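Local coordinates for diphosphomevalonate decarboxylase, putative (Trypanosoma brucei, PDB 2HKE), which probably catalyses the ATP-dependent decarboxylation of (R)-5-diphosphomevalonate to isopentenyl diphosphate, the isoprenoid precursor made by the mevalonate pathway, at residues 18-23 / 262-267; 104-107 / 111-114; 238-243 / 299-304; 320-325 / 335-340. The protein carries 1 engineered substitution. All coordinates share one frame; numbering follows the deposited sequence.

Contact 1 of 4, residues 18-23 / 262-267; sequences KYWGKR and ITYATE. With SO4 (sulfate ion), chain C.
Trp-20 meets Tyr-264 and Ile-262 through the outer corner of its six-membered ring, joining an N-terminal loop to a loop of the C-terminal domain. The apolar part is small. CH2 of Trp-20 lies 3.9 Å from CE2 of Tyr-264, and the two rings come from opposite directions and meet rim to rim, the tyrosine hydroxyl lying near the plane of the indole. Beside them, CZ2 of Trp-20 reaches CD1 of Ile-262 at 4.4 Å. The CG2 branch of the same isoleucine lies 3.3 Å above the plane of the Tyr-264 ring, displaced toward its rim, which helps to fix how that ring is turned.

The polar ends of this aromatic pair are bound elsewhere: Trp-20 NE1 to Ser-206 OG, and Tyr-264 OH to the backbone oxygen of Val-197.

A second, polar set surrounds a sulfate, probably from the crystallisation liquor. Tyr-19 OH donates to sulfate O4 (2.6 Å), which lies at the ring edge and in its plane. Lys-22 NZ donates to sulfate O1 (2.6 Å) and also to Tyr-19 OH (3.0 Å), a turn at the last torsion (chi4 62°) bringing the ammonium within reach of both. Arg-77, Ser-144, Gly-145 and Thr-200 complete the anion site, which is consistent with the pocket that holds the substrate diphosphate in this family.

Helix 199-209 touches Tyr-19, Trp-20 and Lys-22 through Met-203, while helix 237-256 packs Leu-251 and Cys-255 against Trp-20.

Contact 2 of 4, residues 104-107 / 111-114; sequences NNFP and GMAS
Phe-106 sets one side of its ring against Met-112 and Ser-114, both approaching obliquely, within the loop that joins strand 97-104 to helix 114-130. Sequence and position mark this loop as the glycine-rich phosphate-binding motif of the GHMP kinase superfamily, so it probably contributes to the nucleotide site.

Walking along 104-107, Asn-104 comes first. Its OD1 accepts from the backbone N of Phe-106 (2.8 Å), the donor lying in the carbonyl plane with a C=O...N angle of 147°. This Asx turn fixes the amide's rotation and leaves ND2 facing Ser-114, where it ends 3.7 Å from OG; a water accepts weakly from ND2 and donates to the backbone O of Ser-114. The Asn-105 side chain instead binds the backbone of Pro-45 and Arg-47.

At Phe-106, CG stands anti to the carbonyl carbon (chi1 -77°), carrying the ring across to the second segment. It crosses the Met-112 side chain at about a right angle, CD2 lying 3.5 Å from CG of Met-112, while CD1 approaches CB of Ser-114 at 3.8 Å. Ile-12 of strand 5-15 touches both Phe-106 and Met-112. The bent thioether chain of Met-112 also packs on Leu-360 and Val-189, anchoring the loop against the C-terminal sheet.

At Pro-107 the link is through solvent: a second water donates weakly to the proline O (3.4 Å) and accepts from Met-112 N at 2.6 Å.

Contact 3 of 4, residues 238-243 / 299-304; sequences ATFAEI and FLFVLK
Helix 237-256 is packed on the five-stranded mixed sheet of the C-terminal domain, and in this region one pair of aromatic rings, Phe-240 and Phe-301, makes the contact. It is an edge-to-face stack: the edge of Phe-240 is directed at the face of Phe-301, with the centroids 5.4 Å apart and the planes at 64°, a tilted version of the T shape.

The touching corner is CE2 of Phe-240. It lies 3.8 Å from CD2 and 3.9 Å from CG of Phe-301, so it sits over the part of the ring nearest the strand. The adjacent CZ is higher, 4.3 Å above the plane and displaced toward the rim. The two side chains cross at about a right angle. On the helix, Phe-240 CG is turned away from the backbone N (chi1 172°), which throws the ring out from the helix flank toward the sheet. On the strand, Phe-301 has CG beside its own N, presenting one face to the incoming edge.

Both rings are buried and have further neighbours. Phe-240 makes a second edge-to-face pair with Phe-16 and touches Ile-183, while Phe-301 packs against Val-185 and Thr-291. Strand 298-303 runs between strands 288-291 and 183-189, bonded by its backbone to Ala-289 on one flank and to Met-186 and Gln-184 on the other.

An edge-to-face aromatic pair of this kind, linking a helix to an inner strand, belongs to the hydrophobic core of a layered alpha/beta fold such as the C-terminal domain of the GHMP superfamily.

Contact 4 of 4, residues 320-325 / 335-340; sequences TPFEKF and KVKVVS
Lys-337 lays its side chain over one face of the Phe-322 ring, a combined CH-pi and cation-pi contact between the last part of helix 330-338 and the 3-10 turn 322-324 that leads into strand 325-327. From CB, which leaves the helix alongside the turn, the chain sets off with CG anti to the carbonyl carbon (chi1 -64°) and is extended from there on.

CG meets the far corner of the ring, 3.8 Å from CZ of Phe-322. CD continues the chain along the face. CE then stands over the centre, 3.8 Å from the centroid and 12° off the ring normal, its nearest ring atom being CG of Phe-322. At the tip, NZ lies 4.8 Å from that centroid and 25° off the normal, still over the face, so the positive charge can probably interact with the ring's electrons. The two side chains slide past each other in opposite directions; both residues are exposed.

The buried part of the contact is apolar, formed by Phe-325 and Val-336. Within the first segment, Phe-322 CD1 lies 3.7 Å above the plane of the Phe-325 ring, over its centre. Phe-325 also meets the ring of Phe-327 and Met-315 of helix 307-317. Backbone bonds such as Phe-325 N to Phe-322 O hold the turn that brings the two rings together. One methyl reaches both of them near their planes: Val-336 CG1 lies 4.4 Å from Phe-322 CE1 and 4.4 Å from Phe-325 CE2.

Overall arrangement
From the N terminus, residues 18-23 open contact 1, which closes only at 262-267 and so ties the N-terminal domain to the C-terminal one. Within that span lies contact 2, a short closure from 104-107 to 111-114 between strand 97-104 and helix 114-130. Contact 3 opens at 238-243, before contact 1 has closed, and ends at 299-304, so these two cross along the chain. Contact 4 follows both as a local closure of 320-325 on 335-340. Contacts 3 and 4 lie in the C-terminal half. Only contacts 2 and 3 touch: Met-112 CE packs 4.1 Å from Phe-299 CZ, linking the glycine-rich loop with the C-terminal sheet.

Contact 1 of 4, residues 18-23 / 262-267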
# COMPACT_ATOMS: atom_id res chain seq x y z
N LYS A 18 -5.93 2.36 -8.93
CA LYS A 18 -6.52 1.55 -7.88
C LYS A 18 -6.96 0.12 -8.19
O LYS A 18 -7.57 -0.15 -9.22
CB LYS A 18 -7.71 2.30 -7.32
CG LYS A 18 -7.39 3.74 -6.87
CD LYS A 18 -6.44 3.72 -5.69
CE LYS A 18 -6.22 5.09 -5.08
NZ LYS A 18 -5.28 5.05 -3.87
N TYR A 19 -6.71 -0.77 -7.23
CA TYR A 19 -7.31 -2.08 -7.17
C TYR A 19 -8.66 -1.92 -6.42
O TYR A 19 -8.68 -1.54 -5.29
CB TYR A 19 -6.38 -3.02 -6.41
CG TYR A 19 -6.98 -4.30 -5.84
CD1 TYR A 19 -7.78 -5.13 -6.62
CD2 TYR A 19 -6.68 -4.71 -4.54
CE1 TYR A 19 -8.31 -6.30 -6.09
CE2 TYR A 19 -7.16 -5.89 -4.01
CZ TYR A 19 -7.99 -6.66 -4.77
OH TYR A 19 -8.46 -7.83 -4.26
N TRP A 20 -9.78 -2.23 -7.08
CA TRP A 20 -11.06 -2.20 -6.43
C TRP A 20 -11.98 -3.09 -7.24
O TRP A 20 -12.56 -2.66 -8.21
CB TRP A 20 -11.61 -0.78 -6.31
CG TRP A 20 -12.74 -0.66 -5.34
CD1 TRP A 20 -14.05 -0.40 -5.63
CD2 TRP A 20 -12.63 -0.68 -3.94
NE1 TRP A 20 -14.79 -0.32 -4.46
CE2 TRP A 20 -13.93 -0.48 -3.41
CE3 TRP A 20 -11.57 -0.88 -3.05
CZ2 TRP A 20 -14.18 -0.49 -2.05
CZ3 TRP A 20 -11.85 -0.91 -1.68
CH2 TRP A 20 -13.14 -0.72 -1.21
N GLY A 21 -12.03 -4.36 -6.86
CA GLY A 21 -12.85 -5.36 -7.47
C GLY A 21 -12.11 -6.62 -7.92
O GLY A 21 -11.08 -6.53 -8.63
N LYS A 22 -12.66 -7.77 -7.55
CA LYS A 22 -12.24 -9.05 -8.08
C LYS A 22 -13.20 -9.53 -9.19
O LYS A 22 -14.43 -9.48 -9.02
CB LYS A 22 -12.16 -10.09 -6.98
CG LYS A 22 -11.17 -9.71 -5.85
CD LYS A 22 -11.30 -10.64 -4.68
CE LYS A 22 -10.44 -10.32 -3.44
NZ LYS A 22 -10.77 -9.03 -2.87
N ARG A 23 -12.62 -10.01 -10.28
CA ARG A 23 -13.40 -10.51 -11.39
C ARG A 23 -14.02 -11.89 -11.17
O ARG A 23 -13.73 -12.59 -10.19
CB ARG A 23 -12.57 -10.47 -12.67
CG ARG A 23 -11.42 -11.45 -12.73
CD ARG A 23 -10.76 -11.42 -14.10
NE ARG A 23 -9.77 -12.48 -14.33
CZ ARG A 23 -8.45 -12.34 -14.19
NH1 ARG A 23 -7.93 -11.22 -13.72
NH2 ARG A 23 -7.64 -13.35 -14.46
N ILE A 262 -20.73 3.42 0.67
CA ILE A 262 -19.50 3.17 1.41
C ILE A 262 -18.79 4.51 1.58
O ILE A 262 -18.58 5.24 0.57
CB ILE A 262 -18.53 2.25 0.62
CG1 ILE A 262 -19.13 0.86 0.40
CG2 ILE A 262 -17.17 2.17 1.38
CD1 ILE A 262 -18.31 -0.08 -0.57
N THR A 263 -18.40 4.81 2.81
CA THR A 263 -17.70 6.06 3.13
C THR A 263 -16.49 5.77 3.97
O THR A 263 -16.60 5.35 5.13
CB THR A 263 -18.60 7.01 3.96
OG1 THR A 263 -19.85 7.17 3.26
CG2 THR A 263 -17.91 8.36 4.14
N TYR A 264 -15.31 6.02 3.39
CA TYR A 264 -14.11 5.92 4.17
C TYR A 264 -13.51 7.29 4.50
O TYR A 264 -12.68 7.41 5.38
CB TYR A 264 -13.08 5.09 3.40
CG TYR A 264 -13.50 3.67 3.15
CD1 TYR A 264 -13.85 2.83 4.20
CD2 TYR A 264 -13.50 3.15 1.86
CE1 TYR A 264 -14.21 1.48 3.95
CE2 TYR A 264 -13.86 1.84 1.61
CZ TYR A 264 -14.17 0.99 2.66
OH TYR A 264 -14.52 -0.32 2.36
N ALA A 265 -13.85 8.29 3.69
CA ALA A 265 -13.31 9.65 3.86
C ALA A 265 -14.07 10.39 4.96
O ALA A 265 -15.24 10.14 5.18
CB ALA A 265 -13.45 10.38 2.60
N THR A 266 -13.35 11.27 5.65
CA THR A 266 -13.94 12.17 6.63
C THR A 266 -13.87 13.58 6.09
O THR A 266 -13.29 13.82 5.03
CB THR A 266 -13.15 12.14 7.90
OG1 THR A 266 -11.82 12.65 7.64
CG2 THR A 266 -13.08 10.71 8.49
N GLU A 267 -14.37 14.55 6.84
CA GLU A 267 -14.27 15.93 6.32
C GLU A 267 -12.81 16.40 6.34
O GLU A 267 -12.46 17.34 5.64
CB GLU A 267 -15.13 16.87 7.13
CG GLU A 267 -16.66 16.71 6.84
CD GLU A 267 -17.07 17.05 5.42
OE1 GLU A 267 -16.43 17.94 4.77
OE2 GLU A 267 -18.06 16.43 4.90
S SO4 C . -8.06 -8.31 -0.71
O1 SO4 C . -9.42 -8.82 -0.69
O2 SO4 C . -8.08 -6.87 -0.63
O3 SO4 C . -7.31 -8.83 0.42
O4 SO4 C . -7.42 -8.68 -1.98

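Contact 2 of 4, residues 104-107 / 111-114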
# COMPACT_ATOMS: atom_id res chain seq x y z
N ASN A 104 4.34 -6.17 13.11
CA ASN A 104 4.70 -4.93 12.44
C ASN A 104 4.82 -3.83 13.48
O ASN A 104 4.34 -4.01 14.59
CB ASN A 104 3.68 -4.57 11.34
CG ASN A 104 2.41 -3.95 11.90
OD1 ASN A 104 2.43 -2.83 12.37
ND2 ASN A 104 1.31 -4.69 11.85
N ASN A 105 5.46 -2.74 13.12
CA ASN A 105 5.67 -1.61 14.05
C ASN A 105 4.94 -0.34 13.60
O ASN A 105 5.33 0.75 13.97
CB ASN A 105 7.15 -1.34 14.23
CG ASN A 105 7.83 -0.84 12.97
OD1 ASN A 105 7.30 -0.98 11.84
ND2 ASN A 105 8.98 -0.20 13.14
N PHE A 106 3.89 -0.48 12.81
CA PHE A 106 3.13 0.69 12.40
C PHE A 106 2.40 1.17 13.64
O PHE A 106 1.86 0.35 14.40
CB PHE A 106 2.14 0.38 11.29
CG PHE A 106 2.79 0.24 9.94
CD1 PHE A 106 3.19 -0.99 9.48
CD2 PHE A 106 3.00 1.36 9.15
CE1 PHE A 106 3.82 -1.12 8.23
CE2 PHE A 106 3.61 1.25 7.90
CZ PHE A 106 4.04 0.00 7.45
N PRO A 107 2.35 2.49 13.83
CA PRO A 107 1.58 3.02 14.95
C PRO A 107 0.17 2.46 14.95
O PRO A 107 -0.48 2.38 13.90
CB PRO A 107 1.55 4.52 14.67
CG PRO A 107 2.77 4.76 13.93
CD PRO A 107 2.97 3.57 13.04
N GLY A 111 -4.21 3.07 10.82
CA GLY A 111 -4.93 2.52 9.66
C GLY A 111 -4.05 2.35 8.43
O GLY A 111 -4.55 2.39 7.31
N MET A 112 -2.73 2.15 8.64
CA MET A 112 -1.81 1.88 7.53
C MET A 112 -2.11 0.50 6.96
O MET A 112 -2.56 -0.41 7.69
CB MET A 112 -0.36 1.95 7.99
CG MET A 112 0.04 3.25 8.69
SD MET A 112 -0.42 4.66 7.76
CE MET A 112 0.91 4.70 6.52
N ALA A 113 -1.82 0.32 5.68
CA ALA A 113 -2.20 -0.89 4.94
C ALA A 113 -1.20 -1.99 5.24
O ALA A 113 -0.52 -2.51 4.33
CB ALA A 113 -2.23 -0.62 3.43
N SER A 114 -1.11 -2.35 6.53
CA SER A 114 -0.06 -3.23 6.98
C SER A 114 -0.36 -4.70 6.63
O SER A 114 0.51 -5.56 6.75
CB SER A 114 0.20 -3.04 8.48
OG SER A 114 -0.95 -3.33 9.25
O HOH W 1 1.74 -6.80 9.21
O HOH W 2 -1.71 1.40 10.89

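Contact 3 of 4, residues 238-243 / 299-304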
# COMPACT_ATOMS: atom_id res chain seq x y z
N ALA A 238 3.65 16.34 -13.24
CA ALA A 238 2.29 16.88 -13.36
C ALA A 238 1.27 15.87 -13.91
O ALA A 238 0.16 15.75 -13.37
CB ALA A 238 2.30 18.19 -14.19
N THR A 239 1.63 15.14 -14.98
CA THR A 239 0.74 14.14 -15.56
C THR A 239 0.53 13.01 -14.57
O THR A 239 -0.62 12.54 -14.36
CB THR A 239 1.29 13.62 -16.90
OG1 THR A 239 1.38 14.73 -17.81
CG2 THR A 239 0.36 12.53 -17.48
N PHE A 240 1.61 12.58 -13.95
CA PHE A 240 1.51 11.53 -12.93
C PHE A 240 0.55 11.95 -11.80
O PHE A 240 -0.36 11.19 -11.37
CB PHE A 240 2.90 11.20 -12.36
CG PHE A 240 2.85 10.28 -11.17
CD1 PHE A 240 2.63 8.92 -11.34
CD2 PHE A 240 2.96 10.79 -9.87
CE1 PHE A 240 2.54 8.09 -10.25
CE2 PHE A 240 2.82 9.93 -8.77
CZ PHE A 240 2.63 8.59 -8.98
N ALA A 241 0.76 13.16 -11.32
CA ALA A 241 -0.03 13.72 -10.22
C ALA A 241 -1.52 13.83 -10.56
O ALA A 241 -2.38 13.50 -9.75
CB ALA A 241 0.52 15.10 -9.84
N GLU A 242 -1.78 14.28 -11.76
CA GLU A 242 -3.13 14.36 -12.28
C GLU A 242 -3.86 13.01 -12.34
O GLU A 242 -5.02 12.91 -11.89
CB GLU A 242 -3.10 15.06 -13.68
CG GLU A 242 -2.76 16.52 -13.59
CD GLU A 242 -2.12 17.08 -14.89
OE1 GLU A 242 -2.19 16.41 -15.95
OE2 GLU A 242 -1.59 18.23 -14.85
N ILE A 243 -3.18 11.98 -12.84
CA ILE A 243 -3.72 10.60 -12.85
C ILE A 243 -4.01 10.17 -11.43
O ILE A 243 -5.06 9.60 -11.14
CB ILE A 243 -2.76 9.58 -13.54
CG1 ILE A 243 -2.68 9.88 -15.01
CG2 ILE A 243 -3.13 8.09 -13.21
CD1 ILE A 243 -4.02 9.66 -15.74
N PHE A 299 -2.46 10.15 1.33
CA PHE A 299 -1.13 9.95 0.78
C PHE A 299 -0.86 11.14 -0.11
O PHE A 299 -1.81 11.74 -0.66
CB PHE A 299 -1.07 8.65 0.03
CG PHE A 299 -0.88 7.47 0.93
CD1 PHE A 299 -1.96 6.88 1.57
CD2 PHE A 299 0.41 7.00 1.20
CE1 PHE A 299 -1.75 5.79 2.44
CE2 PHE A 299 0.64 5.91 2.04
CZ PHE A 299 -0.46 5.30 2.65
N LEU A 300 0.39 11.55 -0.20
CA LEU A 300 0.75 12.71 -1.00
C LEU A 300 1.95 12.34 -1.80
O LEU A 300 2.83 11.64 -1.27
CB LEU A 300 1.12 13.89 -0.10
CG LEU A 300 -0.02 14.41 0.74
CD1 LEU A 300 0.55 15.17 1.94
CD2 LEU A 300 -0.99 15.29 -0.11
N PHE A 301 2.01 12.81 -3.02
CA PHE A 301 3.21 12.68 -3.83
C PHE A 301 3.71 14.07 -4.14
O PHE A 301 2.91 14.98 -4.46
CB PHE A 301 2.90 11.98 -5.13
CG PHE A 301 2.26 10.64 -4.97
CD1 PHE A 301 2.93 9.61 -4.32
CD2 PHE A 301 1.00 10.41 -5.45
CE1 PHE A 301 2.33 8.36 -4.17
CE2 PHE A 301 0.39 9.14 -5.29
CZ PHE A 301 1.08 8.12 -4.65
N VAL A 302 5.02 14.24 -4.11
CA VAL A 302 5.62 15.55 -4.31
C VAL A 302 7.07 15.33 -4.69
O VAL A 302 7.66 14.33 -4.28
CB VAL A 302 5.53 16.38 -2.99
CG1 VAL A 302 6.32 15.72 -1.85
CG2 VAL A 302 5.98 17.84 -3.21
N LEU A 303 7.64 16.19 -5.51
CA LEU A 303 9.10 16.10 -5.76
C LEU A 303 9.86 16.63 -4.57
O LEU A 303 9.41 17.55 -3.91
CB LEU A 303 9.47 16.88 -7.00
CG LEU A 303 8.85 16.34 -8.29
CD1 LEU A 303 9.40 17.08 -9.57
CD2 LEU A 303 8.99 14.80 -8.45
N LYS A 304 11.06 16.08 -4.33
CA LYS A 304 11.91 16.50 -3.21
C LYS A 304 12.10 18.00 -3.07
O LYS A 304 11.95 18.56 -1.98
CB LYS A 304 13.26 15.80 -3.34
CG LYS A 304 14.01 15.74 -2.05
CD LYS A 304 15.20 14.76 -2.07
CE LYS A 304 15.80 14.82 -0.65
NZ LYS A 304 17.20 14.22 -0.37

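Contact 4 of 4, residues 320-325 / 335-340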
# COMPACT_ATOMS: atom_id res chain seq x y z
N THR A 320 0.96 20.33 13.24
CA THR A 320 1.31 19.04 13.78
C THR A 320 2.71 19.12 14.40
O THR A 320 3.68 19.52 13.74
CB THR A 320 1.33 17.98 12.67
OG1 THR A 320 0.07 17.99 11.97
CG2 THR A 320 1.67 16.57 13.27
N PRO A 321 2.84 18.67 15.65
CA PRO A 321 4.17 18.74 16.29
C PRO A 321 5.20 17.84 15.59
O PRO A 321 4.85 16.76 15.08
CB PRO A 321 3.91 18.30 17.73
CG PRO A 321 2.54 17.75 17.79
CD PRO A 321 1.80 18.10 16.52
N PHE A 322 6.48 18.23 15.62
CA PHE A 322 7.52 17.46 14.91
C PHE A 322 7.72 16.09 15.49
O PHE A 322 8.15 15.15 14.79
CB PHE A 322 8.85 18.20 14.84
CG PHE A 322 8.80 19.38 13.96
CD1 PHE A 322 8.60 19.24 12.62
CD2 PHE A 322 8.97 20.66 14.47
CE1 PHE A 322 8.55 20.34 11.77
CE2 PHE A 322 8.93 21.76 13.63
CZ PHE A 322 8.72 21.60 12.29
N GLU A 323 7.38 15.95 16.76
CA GLU A 323 7.38 14.64 17.40
C GLU A 323 6.51 13.60 16.66
O GLU A 323 6.69 12.40 16.83
CB GLU A 323 6.89 14.80 18.82
CG GLU A 323 7.87 15.57 19.76
CD GLU A 323 7.97 17.10 19.54
OE1 GLU A 323 7.13 17.72 18.85
OE2 GLU A 323 8.95 17.68 20.08
N LYS A 324 5.54 14.07 15.87
CA LYS A 324 4.62 13.20 15.14
C LYS A 324 5.00 13.07 13.63
O LYS A 324 4.24 12.48 12.85
CB LYS A 324 3.18 13.71 15.25
CG LYS A 324 2.54 13.62 16.65
CD LYS A 324 2.33 12.17 17.09
CE LYS A 324 1.11 11.96 18.04
NZ LYS A 324 -0.22 11.63 17.32
N PHE A 325 6.13 13.64 13.28
CA PHE A 325 6.74 13.46 11.96
C PHE A 325 7.61 12.21 11.98
O PHE A 325 8.45 12.06 12.88
CB PHE A 325 7.64 14.62 11.62
CG PHE A 325 6.98 15.82 11.10
CD1 PHE A 325 5.83 16.31 11.68
CD2 PHE A 325 7.54 16.54 10.07
CE1 PHE A 325 5.26 17.45 11.25
CE2 PHE A 325 6.96 17.69 9.62
CZ PHE A 325 5.80 18.13 10.21
N LYS A 335 15.24 20.59 6.45
CA LYS A 335 14.84 21.62 5.49
C LYS A 335 13.41 22.12 5.73
O LYS A 335 13.14 23.28 5.57
CB LYS A 335 15.02 21.14 4.07
CG LYS A 335 16.46 21.11 3.64
CD LYS A 335 16.59 20.67 2.20
CE LYS A 335 17.63 21.49 1.43
NZ LYS A 335 18.13 20.75 0.18
N VAL A 336 12.49 21.24 6.10
CA VAL A 336 11.13 21.68 6.44
C VAL A 336 11.18 22.72 7.57
O VAL A 336 10.49 23.74 7.55
CB VAL A 336 10.23 20.48 6.90
CG1 VAL A 336 8.91 21.01 7.44
CG2 VAL A 336 9.98 19.52 5.74
N LYS A 337 12.05 22.49 8.54
CA LYS A 337 12.09 23.33 9.73
C LYS A 337 12.54 24.75 9.47
O LYS A 337 12.27 25.61 10.27
CB LYS A 337 12.98 22.68 10.80
CG LYS A 337 12.39 21.37 11.27
CD LYS A 337 13.04 20.83 12.55
CE LYS A 337 12.46 19.51 12.90
NZ LYS A 337 13.17 18.91 14.03
N VAL A 338 13.27 25.00 8.39
CA VAL A 338 13.74 26.35 8.12
C VAL A 338 12.92 27.10 7.07
O VAL A 338 13.22 28.25 6.77
CB VAL A 338 15.22 26.34 7.73
CG1 VAL A 338 16.03 25.59 8.81
CG2 VAL A 338 15.45 25.75 6.34
N VAL A 339 11.89 26.46 6.50
CA VAL A 339 11.07 27.15 5.50
C VAL A 339 10.41 28.38 6.10
O VAL A 339 9.83 28.32 7.19
CB VAL A 339 9.97 26.23 4.91
CG1 VAL A 339 8.98 27.01 3.98
CG2 VAL A 339 10.61 25.11 4.18
N SER A 340 10.48 29.49 5.36
CA SER A 340 9.70 30.65 5.65
C SER A 340 8.54 30.67 4.65
O SER A 340 8.71 31.05 3.52
CB SER A 340 10.53 31.92 5.50
OG SER A 340 9.79 33.00 6.01